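Local coordinates for protein glycoside hydrolase family 81 (Clostridium thermocellum, PDB 6FOP) that probably hydrolyses beta-1,3-glucans such as laminarin, as a family 81 glucanase of the Clostridium thermocellum cellulosome, at residues Asn499-Gln502 with Ala503-Leu506; Leu579-Thr582 with Ala583-Tyr587. All coordinates share one frame; numbering follows the deposited sequence. Where two conformers were deposited one is given.

Contact 1 (Asn499-Gln502 with Ala503-Leu506); sequences NAWQ and AIIL
Trp501 and Ile504 show how side chains three residues apart share one flank of a helix: they run alongside each other in the same direction, and the methyl CD1 of Ile504 arrives at the edge of the indole, near its plane, 3.8 Å from Trp501 CE3. Helix 494-511, which carries them, belongs to the family 81 C-terminal domain and packs among helices 416-433, 440-455 and 514-534. Ile451, Ile454, Leu523 and Ile516 pack around this apolar flank, while the indole NE1 is hydrogen-bonded to Glu527 OE1. Beneath the side chains the regular i to i+4 bonds continue, Ile504 N reaching Ala500 O at 3.0 Å and Leu506 N reaching Gln502 O at the same 3.0 Å.

All eight residues are buried, so no side faces solvent; the contrast is with a polar flank whose side-chain bonds are long and bent. Here Gln502, with Thr582 and Ala584 against it, folds back over the helix. With CG wedged between the backbone N and the carbonyl carbon (chi1 70°) and a second bend at chi2 (90°), its NE2 turns toward the previous helical turn. NE2 bonds Asn499 OD1 at 3.2 Å, from above the carbonyl plane, and makes a weak, 3.4 Å bond to Asn499 O, which already accepts Ala503 N at 3.1 Å. Gln502 OE1 lies 3.5 Å from the methyl CD1 of Leu506. Such off-plane bonds imply that the buried amide is steered by several modest interactions, whereas Trp501 and Ile504 meet through apolar contact, the indole being also tied to Glu527.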
ATOM      1  N   ASN A 499       1.247   1.344 -10.198  1.00 11.39           N
ATOM      2  CA  ASN A 499       2.077   1.934 -11.245  1.00 12.11           C
ATOM      3  C   ASN A 499       3.502   2.142 -10.753  1.00 11.98           C
ATOM      4  O   ASN A 499       4.475   1.888 -11.492  1.00 12.19           O
ATOM      5  CB  ASN A 499       1.485   3.266 -11.664  1.00 11.87           C
ATOM      6  CG  ASN A 499       2.230   3.922 -12.813  1.00 12.33           C
ATOM      7  OD1 ASN A 499       2.482   3.298 -13.854  1.00 13.67           O
ATOM      8  ND2 ASN A 499       2.554   5.191 -12.643  1.00 12.27           N
ATOM      9  N   ALA A 500       3.662   2.632  -9.516  1.00 11.32           N
ATOM     10  CA  ALA A 500       5.020   2.794  -8.984  1.00 12.22           C
ATOM     11  C   ALA A 500       5.714   1.444  -8.852  1.00 11.99           C
ATOM     12  O   ALA A 500       6.898   1.294  -9.163  1.00 12.45           O
ATOM     13  CB  ALA A 500       4.994   3.501  -7.649  1.00 12.60           C
ATOM     14  N   TRP A 501       4.988   0.441  -8.384  1.00 11.29           N
ATOM     15  CA  TRP A 501       5.593  -0.846  -8.135  1.00 11.92           C
ATOM     16  C   TRP A 501       6.017  -1.551  -9.404  1.00 12.04           C
ATOM     17  O   TRP A 501       7.144  -2.084  -9.486  1.00 12.44           O
ATOM     18  CB  TRP A 501       4.688  -1.729  -7.287  1.00 12.15           C
ATOM     19  CG  TRP A 501       4.189  -1.120  -6.015  1.00 11.59           C
ATOM     20  CD1 TRP A 501       3.043  -1.469  -5.399  1.00 12.31           C
ATOM     21  CD2 TRP A 501       4.757  -0.041  -5.218  1.00 11.99           C
ATOM     22  NE1 TRP A 501       2.877  -0.749  -4.243  1.00 12.78           N
ATOM     23  CE2 TRP A 501       3.895   0.148  -4.110  1.00 12.61           C
ATOM     24  CE3 TRP A 501       5.888   0.771  -5.325  1.00 12.24           C
ATOM     25  CZ2 TRP A 501       4.141   1.107  -3.124  1.00 13.04           C
ATOM     26  CZ3 TRP A 501       6.133   1.727  -4.332  1.00 12.33           C
ATOM     27  CH2 TRP A 501       5.267   1.878  -3.245  1.00 12.71           C
ATOM     28  N   GLN A 502       5.165  -1.502 -10.428  1.00 12.09           N
ATOM     29  CA  GLN A 502       5.567  -2.075 -11.736  1.00 12.47           C
ATOM     30  C   GLN A 502       6.773  -1.367 -12.315  1.00 11.43           C
ATOM     31  O   GLN A 502       7.639  -1.992 -12.911  1.00 12.26           O
ATOM     32  CB  GLN A 502       4.391  -2.161 -12.712  1.00 12.61           C
ATOM     33  CG  GLN A 502       3.865  -0.829 -13.250  1.00 12.85           C
ATOM     34  CD  GLN A 502       4.528  -0.374 -14.521  1.00 12.66           C
ATOM     35  OE1 GLN A 502       4.987  -1.176 -15.330  1.00 14.41           O
ATOM     36  NE2 GLN A 502       4.529   0.937 -14.719  1.00 13.59           N
ATOM     37  N   ALA A 503       6.823  -0.050 -12.148  1.00 11.01           N
ATOM     38  CA  ALA A 503       7.978   0.691 -12.626  1.00 12.65           C
ATOM     39  C   ALA A 503       9.260   0.245 -11.930  1.00 12.86           C
ATOM     40  O   ALA A 503      10.315   0.190 -12.561  1.00 13.62           O
ATOM     41  CB  ALA A 503       7.772   2.188 -12.432  1.00 12.49           C
ATOM     42  N   ILE A 504       9.186  -0.033 -10.617  1.00 12.24           N
ATOM     43  CA  ILE A 504      10.339  -0.548  -9.872  1.00 12.48           C
ATOM     44  C   ILE A 504      10.787  -1.914 -10.406  1.00 12.59           C
ATOM     45  O   ILE A 504      11.994  -2.174 -10.565  1.00 13.25           O
ATOM     46  CB  ILE A 504      10.033  -0.578  -8.368  1.00 12.71           C
ATOM     47  CG1 ILE A 504       9.934   0.854  -7.831  1.00 13.06           C
ATOM     48  CG2 ILE A 504      11.129  -1.303  -7.615  1.00 13.94           C
ATOM     49  CD1 ILE A 504       9.520   0.949  -6.385  1.00 14.36           C
ATOM     50  N   ILE A 505       9.836  -2.780 -10.723  1.00 11.90           N
ATOM     51  CA  ILE A 505      10.180  -4.075 -11.336  1.00 12.19           C
ATOM     52  C   ILE A 505      10.973  -3.844 -12.628  1.00 12.98           C
ATOM     53  O   ILE A 505      12.051  -4.425 -12.851  1.00 13.46           O
ATOM     54  CB  ILE A 505       8.940  -4.934 -11.656  1.00 12.34           C
ATOM     55  CG1 ILE A 505       8.158  -5.284 -10.382  1.00 12.96           C
ATOM     56  CG2 ILE A 505       9.320  -6.200 -12.418  1.00 13.60           C
ATOM     57  CD1 ILE A 505       6.856  -6.016 -10.621  1.00 13.42           C
ATOM     58  N   LEU A 506      10.420  -2.987 -13.490  1.00 12.66           N
ATOM     59  CA  LEU A 506      11.071  -2.729 -14.776  1.00 13.57           C
ATOM     60  C   LEU A 506      12.429  -2.099 -14.608  1.00 13.90           C
ATOM     61  O   LEU A 506      13.374  -2.492 -15.307  1.00 14.54           O
ATOM     62  CB  LEU A 506      10.204  -1.846 -15.668  1.00 14.16           C
ATOM     63  CG  LEU A 506       8.850  -2.360 -16.152  1.00 13.57           C
ATOM     64  CD1 LEU A 506       8.100  -1.308 -16.979  1.00 14.45           C
ATOM     65  CD2 LEU A 506       9.025  -3.671 -16.923  1.00 14.48           C
TER

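Contact 2 (Leu579-Thr582 with Ala583-Tyr587); sequences LPIT and AASLY
Pro580, which follows a cis peptide bond, and Ile581 lead the chain into a turn in the loop between helices 570-575 and 592-606 of the family 81 C-terminal domain, lying against helix 494-511. Ile581 lays its CG2 methyl 4.0 Å from Ser585 CB; its side chain, modelled in two conformers, also touches Met620.

Thr582 is where the two halves lock together. Its N-H points almost straight at Ser585 OG (2.9 Å, 167°). The serine's OG lies anti to its carbonyl carbon, beside the serine N (chi1 -63°), which turns it back to Thr582. In the return direction Ser585 N donates to Thr582 O at 2.8 Å, closing a type I beta turn from Thr582 to Ser585; this donor stands well above the carbonyl plane. The threonine hydroxyl adds a smaller loop of its own: held between backbone N and carbonyl carbon (chi1 79°), OG1 accepts Ala584 N at 3.0 Å, an ST turn nested in the beta turn. A water then joins the two hydroxyls, 2.7 Å from Thr582 OG1 and 2.9 Å from Ser585 OG.

Just past the central bonds, Ala584 O is taken by Tyr524 OH of helix 514-534. Five backbone and hydroxyl atoms of Thr582 and Ser585 are thus bonded within the buried bend, which would favour a defined shape even without a regular helix or strand at its centre.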
ATOM      1  N   LEU A 579      -6.791   3.468 -13.579  1.00 12.58           N
ATOM      2  CA  LEU A 579      -5.734   4.250 -14.222  1.00 13.18           C
ATOM      3  C   LEU A 579      -4.538   4.459 -13.279  1.00 12.36           C
ATOM      4  O   LEU A 579      -4.703   4.552 -12.042  1.00 13.27           O
ATOM      5  CB  LEU A 579      -6.303   5.555 -14.772  1.00 14.62           C
ATOM      6  CG  LEU A 579      -6.569   6.693 -13.801  1.00 15.73           C
ATOM      7  CD1 LEU A 579      -5.297   7.504 -13.501  1.00 16.18           C
ATOM      8  CD2 LEU A 579      -7.642   7.608 -14.388  1.00 17.85           C
ATOM      9  N   PRO A 580      -3.324   4.568 -13.813  1.00 12.15           N
ATOM     10  CA  PRO A 580      -3.013   4.412 -15.231  1.00 12.06           C
ATOM     11  C   PRO A 580      -3.019   2.941 -15.636  1.00 12.13           C
ATOM     12  O   PRO A 580      -2.503   2.085 -14.926  1.00 13.91           O
ATOM     13  CB  PRO A 580      -1.609   4.994 -15.341  1.00 12.74           C
ATOM     14  CG  PRO A 580      -0.998   4.683 -14.004  1.00 12.67           C
ATOM     15  CD  PRO A 580      -2.116   4.788 -13.003  1.00 13.91           C
ATOM     16  N   ILE A 581      -3.572   2.667 -16.807  0.50 12.20           N
ATOM     17  CA  ILE A 581      -3.549   1.316 -17.342  0.50 12.44           C
ATOM     18  C   ILE A 581      -2.224   1.122 -18.081  0.50 13.20           C
ATOM     19  O   ILE A 581      -1.971   1.789 -19.076  0.50 14.06           O
ATOM     20  CB  ILE A 581      -4.805   1.030 -18.202  0.50 12.98           C
ATOM     21  CG1 ILE A 581      -6.086   1.200 -17.346  0.50 13.09           C
ATOM     22  CG2 ILE A 581      -4.758  -0.374 -18.760  0.50 13.64           C
ATOM     23  CD1 ILE A 581      -7.384   1.020 -18.113  0.50 13.03           C
ATOM     24  N   THR A 582      -1.382   0.212 -17.579  1.00 13.42           N
ATOM     25  CA  THR A 582      -0.089  -0.113 -18.183  1.00 13.17           C
ATOM     26  C   THR A 582      -0.106  -1.602 -18.521  1.00 13.26           C
ATOM     27  O   THR A 582      -1.059  -2.317 -18.201  1.00 13.05           O
ATOM     28  CB  THR A 582       1.114   0.191 -17.262  1.00 14.99           C
ATOM     29  OG1 THR A 582       1.271  -0.837 -16.276  1.00 14.29           O
ATOM     30  CG2 THR A 582       0.993   1.575 -16.597  1.00 16.15           C
ATOM     31  N   ALA A 583       0.981  -2.097 -19.092  1.00 13.92           N
ATOM     32  CA  ALA A 583       1.068  -3.534 -19.350  1.00 14.15           C
ATOM     33  C   ALA A 583       1.331  -4.364 -18.096  1.00 15.88           C
ATOM     34  O   ALA A 583       1.564  -5.566 -18.191  1.00 21.66           O
ATOM     35  CB  ALA A 583       2.124  -3.807 -20.414  1.00 14.60           C
ATOM     36  N   ALA A 584       1.319  -3.713 -16.943  1.00 13.15           N
ATOM     37  CA  ALA A 584       1.248  -4.379 -15.647  1.00 14.17           C
ATOM     38  C   ALA A 584      -0.173  -4.410 -15.092  1.00 13.67           C
ATOM     39  O   ALA A 584      -0.377  -4.883 -13.980  1.00 14.97           O
ATOM     40  CB  ALA A 584       2.222  -3.729 -14.678  1.00 15.12           C
ATOM     41  N   SER A 585      -1.161  -3.933 -15.858  1.00 13.21           N
ATOM     42  CA  SER A 585      -2.533  -3.796 -15.352  1.00 13.36           C
ATOM     43  C   SER A 585      -3.433  -4.967 -15.676  1.00 12.85           C
ATOM     44  O   SER A 585      -4.635  -4.920 -15.407  1.00 13.09           O
ATOM     45  CB  SER A 585      -3.183  -2.503 -15.828  1.00 13.50           C
ATOM     46  OG  SER A 585      -2.510  -1.356 -15.352  1.00 13.80           O
ATOM     47  N   LEU A 586      -2.876  -6.050 -16.202  1.00 13.15           N
ATOM     48  CA  LEU A 586      -3.700  -7.192 -16.513  1.00 14.22           C
ATOM     49  C   LEU A 586      -4.362  -7.803 -15.279  1.00 14.88           C
ATOM     50  O   LEU A 586      -5.382  -8.480 -15.403  1.00 14.52           O
ATOM     51  CB  LEU A 586      -2.919  -8.243 -17.289  1.00 14.30           C
ATOM     52  CG  LEU A 586      -2.403  -7.798 -18.684  1.00 14.81           C
ATOM     53  CD1 LEU A 586      -1.454  -8.829 -19.277  1.00 16.87           C
ATOM     54  CD2 LEU A 586      -3.553  -7.507 -19.643  1.00 15.53           C
ATOM     55  N   TYR A 587      -3.790  -7.553 -14.088  1.00 14.30           N
ATOM     56  CA  TYR A 587      -4.402  -8.015 -12.848  1.00 13.96           C
ATOM     57  C   TYR A 587      -5.833  -7.581 -12.699  1.00 14.75           C
ATOM     58  O   TYR A 587      -6.596  -8.255 -12.018  1.00 15.62           O
ATOM     59  CB  TYR A 587      -3.602  -7.549 -11.607  1.00 13.44           C
ATOM     60  CG  TYR A 587      -3.738  -6.082 -11.300  1.00 13.20           C
ATOM     61  CD1 TYR A 587      -4.765  -5.608 -10.466  1.00 13.18           C
ATOM     62  CD2 TYR A 587      -2.917  -5.141 -11.910  1.00 13.26           C
ATOM     63  CE1 TYR A 587      -4.930  -4.255 -10.241  1.00 13.43           C
ATOM     64  CE2 TYR A 587      -3.081  -3.797 -11.705  1.00 13.09           C
ATOM     65  CZ  TYR A 587      -4.095  -3.338 -10.862  1.00 12.60           C
ATOM     66  OH  TYR A 587      -4.259  -1.992 -10.652  1.00 13.09           O
TER
HETATM   67  O   HOH W   1      -0.039  -1.061 -13.912  1.00 16.92           O

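In the fold
Contact 1 comes first along the chain, in the middle of helix 494-511; contact 2 follows in the loop between helices 570-575 and 592-606. Their centres are 11 Å apart and they touch directly: Gln502 CD lies 3.7 Å from Thr582 OG1, and Asn499 CG packs on Pro580 CG at 3.5 Å. The polar flank of the helix thus rests on the turn, and Tyr524 of helix 514-534 reaches both, packing on Ile505 and bonding Ala584 O. Both lie in the family 81 C-terminal domain, whose clan is that of the six-hairpin glycosidases, consistent with an alpha/alpha barrel, in which the turn at 582-585 lies against helix 494-511.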